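Local coordinates for DNA-binding protein (Sulfolobus solfataricus, PDB 3IRB), which is of uncertain function but carries a zinc ribbon joined to an OB-fold and may bind acyl-CoA, at residues Glu10-Arg15 / Thr88-Asp93; Lys49-Gly54 / Ile71-Glu76; Gln101-Ala106 / Tyr120-Val125. All blocks are in the same frame, centred on the assembly; numbering follows the deposited sequence.

In the fold
Contacts 1 and 3 lie on the same side of the chain's centre, with their own centres about 11 Å apart. Strand 83-92 of contact 1 and strand 98-109 of contact 3 are neighbours in one sheet, and Ile90 and Val103 are hydrogen-bonded through their backbones. Contact 1 is a surface contact, where the start of helix 12-28 rests on a strand end through a few apolar atoms and a water. Contact 3 is partly buried and joins two hairpin strands by backbone bonds and tyrosine packing. Contact 2, also partly buried, sits at the zinc ribbon, its centre about 36 Å from that of contact 1. Its segment 49-54 holds two zinc ligands, while a backbone bond, a water and an isoleucine join it to segment 71-76.

Contact 1 of 3, residues Glu10-Arg15 / Thr88-Asp93; sequences EGSLLR and TIIYND. With SO4 (sulfate ion), chain D.
Leu13 and Ile90 meet because Leu13 CG and Ile90 CG1 both stand beside their own backbone N, with chi1 of -72° and -63°. Leu13 CD2 then touches Ile90 CD1 at 3.8 Å, the two side chains running at a slant to each other. The other branch of Leu13 reaches further along the strand, and CD1 lies 3.8 Å from Asp93 CA. Ser12 has its OG between the backbone N and the carbonyl carbon, which sets the hydroxyl 3.7 Å from Ile90 CG2. This OG donates to a water at 2.8 Å, and the water in turn donates to Asn92 O. The contact lays the first turn of helix 12-28 against the end of strand 83-92 in the OB-fold domain. Gly11 is the N-cap residue, and Asp94 OD1 and OD2 accept the bonds of Leu13 N and Leu14 N. A serine in place of Ile90 would probably take from Leu13 CD2 this apolar partner and open a gap under the helix start. Beyond Ile90, a sulfate, probably from the crystallisation liquor, takes a nearly straight bond from Tyr91 N to its O1 (2.8 Å, 170°). Asn92 holds it through both N and ND2.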
# COMPACT_ATOMS: atom_id res chain seq x y z
N GLU A 10 -3.01 15.73 -18.72
CA GLU A 10 -2.49 15.51 -17.36
C GLU A 10 -1.30 14.52 -17.39
O GLU A 10 -1.29 13.58 -18.18
CB GLU A 10 -3.60 15.09 -16.38
CG GLU A 10 -4.03 13.63 -16.40
CD GLU A 10 -4.98 13.30 -15.24
OE1 GLU A 10 -6.04 13.95 -15.12
OE2 GLU A 10 -4.66 12.39 -14.44
N GLY A 11 -0.31 14.75 -16.54
CA GLY A 11 0.92 13.97 -16.59
C GLY A 11 0.87 12.74 -15.71
O GLY A 11 -0.14 12.43 -15.10
N SER A 12 2.00 12.07 -15.62
CA SER A 12 2.07 10.79 -14.95
C SER A 12 1.89 10.89 -13.43
O SER A 12 1.38 9.94 -12.84
CB SER A 12 3.37 10.05 -15.32
OG SER A 12 4.48 10.75 -14.85
N LEU A 13 2.32 11.99 -12.79
CA LEU A 13 2.17 12.09 -11.34
C LEU A 13 0.67 12.22 -11.00
O LEU A 13 0.17 11.52 -10.12
CB LEU A 13 3.00 13.22 -10.72
CG LEU A 13 4.53 12.98 -10.67
CD1 LEU A 13 5.24 14.32 -10.47
CD2 LEU A 13 4.91 11.97 -9.57
N LEU A 14 -0.06 12.99 -11.78
CA LEU A 14 -1.47 13.16 -11.49
C LEU A 14 -2.21 11.87 -11.84
O LEU A 14 -3.10 11.46 -11.11
CB LEU A 14 -2.10 14.33 -12.21
CG LEU A 14 -3.59 14.56 -11.84
CD1 LEU A 14 -3.77 14.77 -10.38
CD2 LEU A 14 -4.16 15.76 -12.62
N ARG A 15 -1.80 11.22 -12.94
CA ARG A 15 -2.42 9.94 -13.31
C ARG A 15 -2.29 8.94 -12.18
O ARG A 15 -3.25 8.21 -11.85
CB ARG A 15 -1.80 9.37 -14.58
CG ARG A 15 -2.47 8.07 -15.14
CD ARG A 15 -1.64 6.76 -14.90
NE ARG A 15 -2.41 5.54 -15.24
CZ ARG A 15 -2.25 4.35 -14.65
NH1 ARG A 15 -1.36 4.19 -13.68
NH2 ARG A 15 -3.01 3.30 -15.01
N THR A 88 8.04 1.43 -10.63
CA THR A 88 8.48 2.25 -11.71
C THR A 88 8.96 3.57 -11.13
O THR A 88 8.82 3.84 -9.94
CB THR A 88 7.41 2.42 -12.81
OG1 THR A 88 8.02 3.04 -13.94
CG2 THR A 88 6.25 3.29 -12.35
N ILE A 89 9.58 4.37 -11.99
CA ILE A 89 10.29 5.57 -11.59
C ILE A 89 9.82 6.67 -12.54
O ILE A 89 9.58 6.42 -13.73
CB ILE A 89 11.82 5.39 -11.66
CG1 ILE A 89 12.55 6.62 -11.14
CG2 ILE A 89 12.30 5.07 -13.08
CD1 ILE A 89 14.12 6.44 -11.04
N ILE A 90 9.62 7.85 -11.99
CA ILE A 90 9.24 9.03 -12.72
C ILE A 90 10.33 10.05 -12.51
O ILE A 90 10.60 10.45 -11.37
CB ILE A 90 7.91 9.57 -12.18
CG1 ILE A 90 6.81 8.53 -12.41
CG2 ILE A 90 7.55 10.91 -12.84
CD1 ILE A 90 5.48 8.88 -11.68
N TYR A 91 10.97 10.47 -13.60
CA TYR A 91 12.15 11.31 -13.53
C TYR A 91 11.81 12.79 -13.55
O TYR A 91 12.61 13.61 -13.07
CB TYR A 91 13.12 11.00 -14.71
CG TYR A 91 13.80 9.65 -14.61
CD1 TYR A 91 14.94 9.47 -13.84
CD2 TYR A 91 13.32 8.54 -15.32
CE1 TYR A 91 15.57 8.20 -13.76
CE2 TYR A 91 13.96 7.28 -15.24
CZ TYR A 91 15.08 7.13 -14.45
OH TYR A 91 15.72 5.88 -14.36
N ASN A 92 10.63 13.15 -14.08
CA ASN A 92 10.29 14.56 -14.29
C ASN A 92 8.91 14.85 -13.73
O ASN A 92 8.08 13.95 -13.64
CB ASN A 92 10.29 14.88 -15.78
CG ASN A 92 11.65 14.62 -16.45
OD1 ASN A 92 12.59 15.37 -16.25
ND2 ASN A 92 11.73 13.59 -17.27
N ASP A 93 8.65 16.10 -13.35
CA ASP A 93 7.30 16.45 -12.92
C ASP A 93 6.39 16.58 -14.14
O ASP A 93 6.83 16.38 -15.29
CB ASP A 93 7.28 17.67 -11.96
CG ASP A 93 7.58 18.98 -12.63
OD1 ASP A 93 7.59 19.07 -13.87
OD2 ASP A 93 7.83 19.96 -11.89
S SO4 D . 9.46 10.37 -16.92
O1 SO4 D . 10.19 9.42 -16.06
O2 SO4 D . 10.29 10.79 -18.04
O3 SO4 D . 9.15 11.53 -16.07
O4 SO4 D . 8.31 9.69 -17.46
O HOH W 1 5.47 13.35 -14.40

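Contact 2 of 3, residues Lys49-Gly54 / Ile71-Glu76; sequences KCSKCG and IENYVE. With ZN (zinc ion), chain C.
The end of strand 46-49 runs antiparallel to strand 69-76, and Lys49 N donates to Asn73 O at 2.9 Å with an angle of 158° at the hydrogen. Ile71 packs against the backbone of Lys49 and Cys50. Its CG2, anti to the backbone N, lies against the carbonyl of Lys49, 3.4 Å from Lys49 O. Its other branch ends in CD1, 4.1 Å from Cys50 CB, so the isoleucine packs beside the carbon that carries a zinc ligand. Farther along the strand, Val75 CG1 meets the root of the Lys49 side chain at CB, while the rest of the extended lysine leads away. The segment 49-54 is one CxxC knuckle of a zinc ribbon. Cys50 SG points anti to its backbone N (chi1 177°) and binds the zinc ion at 2.4 Å. Cys53 SG binds it too, and Cys64 and Cys67 complete the four-sulfur site. Cys53 N donates to Cys50 SG at 3.6 Å, and Lys52 N adds a weak bond to the same sulfur. These N-H groups probably ease the negative charge on the thiolate. On the Asn73 side, a water bridges the two segments. It donates to Lys49 O at 2.8 Å and to Asn73 OD1, and it accepts from Glu72 N.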
# COMPACT_ATOMS: atom_id res chain seq x y z
N LYS A 49 -7.50 -11.74 8.54
CA LYS A 49 -7.02 -13.11 8.44
C LYS A 49 -8.17 -14.06 8.32
O LYS A 49 -8.99 -14.16 9.24
CB LYS A 49 -6.15 -13.47 9.64
CG LYS A 49 -5.64 -14.90 9.62
CD LYS A 49 -4.80 -15.26 10.87
CE LYS A 49 -4.06 -16.58 10.65
NZ LYS A 49 -3.20 -16.94 11.79
N CYS A 50 -8.24 -14.76 7.20
CA CYS A 50 -9.26 -15.77 6.99
C CYS A 50 -9.04 -16.94 7.94
O CYS A 50 -7.94 -17.50 8.03
CB CYS A 50 -9.28 -16.28 5.54
SG CYS A 50 -10.43 -17.57 5.21
N SER A 51 -10.07 -17.31 8.66
CA SER A 51 -9.96 -18.37 9.64
C SER A 51 -9.93 -19.73 8.98
O SER A 51 -9.52 -20.71 9.59
CB SER A 51 -11.11 -18.29 10.65
OG SER A 51 -11.07 -17.07 11.35
N LYS A 52 -10.41 -19.80 7.73
CA LYS A 52 -10.50 -21.09 7.05
C LYS A 52 -9.20 -21.49 6.39
O LYS A 52 -8.83 -22.67 6.44
CB LYS A 52 -11.62 -21.10 6.01
CG LYS A 52 -12.00 -22.54 5.67
CD LYS A 52 -13.36 -22.71 5.06
CE LYS A 52 -13.77 -24.19 5.11
NZ LYS A 52 -14.75 -24.55 4.03
N CYS A 53 -8.48 -20.53 5.79
CA CYS A 53 -7.20 -20.85 5.13
C CYS A 53 -6.01 -20.16 5.78
O CYS A 53 -4.85 -20.43 5.40
CB CYS A 53 -7.27 -20.46 3.66
SG CYS A 53 -7.42 -18.67 3.35
N GLY A 54 -6.26 -19.27 6.74
CA GLY A 54 -5.18 -18.59 7.41
C GLY A 54 -4.49 -17.48 6.61
O GLY A 54 -3.56 -16.90 7.11
N ILE A 71 -14.58 -12.93 6.37
CA ILE A 71 -13.44 -12.78 7.27
C ILE A 71 -13.82 -11.82 8.41
O ILE A 71 -14.26 -10.70 8.15
CB ILE A 71 -12.23 -12.18 6.53
CG1 ILE A 71 -11.85 -13.05 5.31
CG2 ILE A 71 -10.99 -11.98 7.49
CD1 ILE A 71 -10.63 -12.53 4.50
N GLU A 72 -13.60 -12.25 9.64
CA GLU A 72 -13.95 -11.47 10.84
C GLU A 72 -12.76 -11.01 11.68
O GLU A 72 -12.90 -10.11 12.51
CB GLU A 72 -14.82 -12.33 11.75
CG GLU A 72 -15.92 -13.11 11.05
CD GLU A 72 -17.21 -12.33 10.94
OE1 GLU A 72 -17.20 -11.09 11.13
OE2 GLU A 72 -18.25 -12.97 10.67
N ASN A 73 -11.59 -11.63 11.51
CA ASN A 73 -10.47 -11.36 12.40
C ASN A 73 -9.48 -10.36 11.79
O ASN A 73 -9.04 -10.54 10.66
CB ASN A 73 -9.82 -12.68 12.76
CG ASN A 73 -10.81 -13.64 13.42
OD1 ASN A 73 -10.97 -14.78 13.00
ND2 ASN A 73 -11.51 -13.15 14.46
N TYR A 74 -9.14 -9.32 12.53
CA TYR A 74 -8.21 -8.33 12.05
C TYR A 74 -6.91 -8.49 12.80
O TYR A 74 -6.91 -8.84 13.96
CB TYR A 74 -8.77 -6.92 12.23
CG TYR A 74 -10.08 -6.78 11.52
CD1 TYR A 74 -10.13 -6.61 10.15
CD2 TYR A 74 -11.28 -6.84 12.22
CE1 TYR A 74 -11.34 -6.51 9.49
CE2 TYR A 74 -12.50 -6.73 11.57
CZ TYR A 74 -12.52 -6.56 10.20
OH TYR A 74 -13.73 -6.43 9.55
N VAL A 75 -5.81 -8.22 12.11
CA VAL A 75 -4.47 -8.41 12.68
C VAL A 75 -3.58 -7.22 12.33
O VAL A 75 -3.69 -6.67 11.24
CB VAL A 75 -3.81 -9.73 12.22
CG1 VAL A 75 -4.65 -10.94 12.63
CG2 VAL A 75 -3.61 -9.73 10.76
N GLU A 76 -2.72 -6.83 13.27
CA GLU A 76 -1.77 -5.76 13.01
C GLU A 76 -0.56 -6.36 12.30
O GLU A 76 0.06 -7.30 12.79
CB GLU A 76 -1.32 -5.06 14.31
CG GLU A 76 -0.40 -3.86 13.99
CD GLU A 76 0.07 -3.06 15.20
OE1 GLU A 76 -0.38 -3.32 16.34
OE2 GLU A 76 0.90 -2.15 14.96
ZN ZN C . -9.67 -18.30 3.11
O HOH W 2 -11.58 -14.36 10.15

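Contact 3 of 3, residues Gln101-Ala106 / Tyr120-Val125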
# COMPACT_ATOMS: atom_id res chain seq x y z
N GLN A 101 14.86 14.55 -6.64
CA GLN A 101 14.68 13.18 -6.19
C GLN A 101 13.57 12.62 -7.04
O GLN A 101 12.44 13.11 -6.97
CB GLN A 101 14.26 13.16 -4.72
CG GLN A 101 15.40 13.47 -3.77
CD GLN A 101 14.94 14.22 -2.55
OE1 GLN A 101 13.91 13.89 -1.94
NE2 GLN A 101 15.69 15.25 -2.18
N PRO A 102 13.88 11.63 -7.87
CA PRO A 102 12.82 10.94 -8.61
C PRO A 102 11.76 10.38 -7.68
O PRO A 102 12.05 10.02 -6.51
CB PRO A 102 13.55 9.78 -9.28
CG PRO A 102 14.95 10.20 -9.36
CD PRO A 102 15.21 11.09 -8.19
N VAL A 103 10.55 10.30 -8.21
CA VAL A 103 9.42 9.72 -7.50
C VAL A 103 9.26 8.29 -7.99
O VAL A 103 9.29 8.01 -9.20
CB VAL A 103 8.14 10.51 -7.76
CG1 VAL A 103 6.92 9.75 -7.21
CG2 VAL A 103 8.25 11.90 -7.15
N TYR A 104 9.12 7.38 -7.06
CA TYR A 104 8.90 5.99 -7.42
C TYR A 104 7.46 5.63 -7.10
O TYR A 104 6.95 6.00 -6.05
CB TYR A 104 9.84 5.10 -6.64
CG TYR A 104 11.30 5.32 -6.90
CD1 TYR A 104 11.99 6.36 -6.29
CD2 TYR A 104 12.02 4.47 -7.73
CE1 TYR A 104 13.33 6.57 -6.51
CE2 TYR A 104 13.38 4.66 -7.93
CZ TYR A 104 14.02 5.73 -7.33
OH TYR A 104 15.36 5.94 -7.52
N ILE A 105 6.81 4.85 -7.97
CA ILE A 105 5.52 4.28 -7.65
C ILE A 105 5.87 2.81 -7.37
O ILE A 105 6.41 2.13 -8.25
CB ILE A 105 4.53 4.38 -8.83
CG1 ILE A 105 4.43 5.82 -9.37
CG2 ILE A 105 3.16 3.85 -8.42
CD1 ILE A 105 3.99 6.92 -8.34
N ALA A 106 5.63 2.36 -6.14
CA ALA A 106 6.06 1.02 -5.71
C ALA A 106 4.92 0.18 -5.21
O ALA A 106 3.98 0.71 -4.62
CB ALA A 106 7.14 1.12 -4.61
N TYR A 120 3.92 5.74 -2.85
CA TYR A 120 5.05 6.55 -3.26
C TYR A 120 6.28 6.15 -2.48
O TYR A 120 6.21 5.96 -1.26
CB TYR A 120 4.78 8.01 -2.94
CG TYR A 120 3.66 8.62 -3.72
CD1 TYR A 120 3.75 8.75 -5.11
CD2 TYR A 120 2.55 9.11 -3.07
CE1 TYR A 120 2.72 9.36 -5.82
CE2 TYR A 120 1.54 9.72 -3.76
CZ TYR A 120 1.62 9.84 -5.13
OH TYR A 120 0.59 10.47 -5.76
N ALA A 121 7.42 6.04 -3.17
CA ALA A 121 8.69 5.69 -2.53
C ALA A 121 9.74 6.69 -2.96
O ALA A 121 9.70 7.19 -4.09
CB ALA A 121 9.12 4.24 -2.91
N GLU A 122 10.65 7.02 -2.06
CA GLU A 122 11.78 7.87 -2.38
C GLU A 122 13.02 7.32 -1.68
O GLU A 122 12.92 6.55 -0.73
CB GLU A 122 11.51 9.35 -2.07
CG GLU A 122 10.44 9.97 -3.02
CD GLU A 122 10.38 11.48 -3.08
OE1 GLU A 122 11.38 12.16 -2.73
OE2 GLU A 122 9.30 12.00 -3.49
N GLY A 123 14.19 7.66 -2.24
CA GLY A 123 15.46 7.22 -1.75
C GLY A 123 16.20 6.30 -2.72
O GLY A 123 16.01 6.36 -3.94
N ASN A 124 17.02 5.43 -2.15
CA ASN A 124 17.85 4.48 -2.91
C ASN A 124 17.05 3.23 -3.17
O ASN A 124 17.41 2.14 -2.75
CB ASN A 124 19.13 4.19 -2.14
CG ASN A 124 19.99 5.39 -2.02
OD1 ASN A 124 20.13 6.15 -2.98
ND2 ASN A 124 20.57 5.59 -0.83
N VAL A 125 15.94 3.42 -3.88
CA VAL A 125 14.97 2.36 -4.12
C VAL A 125 15.56 1.27 -5.03
O VAL A 125 16.15 1.56 -6.05
CB VAL A 125 13.69 2.91 -4.74
CG1 VAL A 125 12.70 1.77 -5.09
CG2 VAL A 125 13.01 3.90 -3.77
O HOH W 3 14.15 9.50 -4.79
O HOH W 4 16.70 7.84 -6.06
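Tyr104 lays one face of its ring over Val125, whose CB sits 3.7 Å from the ring centroid and only 11° off the normal. This is a CH-pi contact, and the two side chains slide past each other in opposite directions. It sits where the chain leaves the beta hairpin of strands 98-109 and 114-123 in the OB-fold domain, since Val125 follows the second strand. Tyr104 and Ala121 form an antiparallel hydrogen-bonded pair. Tyr104 N donates to Ala121 O at 3.0 Å, in the carbonyl plane, and Ala121 N returns the bond to Tyr104 O at 2.9 Å with the donor tilted 29° from the carbonyl plane. Tyr104 CG stands beside its backbone N (chi1 -63°), and this swings the ring so that its edge comes to Ala121 O, which lies near the ring plane. The CB of Ala121 touches those of Tyr104 and Ala106.

Tyr120 and Ile105, a non-hydrogen-bonded pair, turn to the sheet face that meets helix 12-28. They lie side by side and point the same way, with Ile105 CD1 3.7 Å from Tyr120 CD1. Val103 CG1 comes to the same ring atom at a slant. On this face Tyr120 also meets Tyr17 and Met20 of the helix. On the opposite sheet face, Tyr104 OH lies 2.7 Å from a water, and that water donates to Gly123 O.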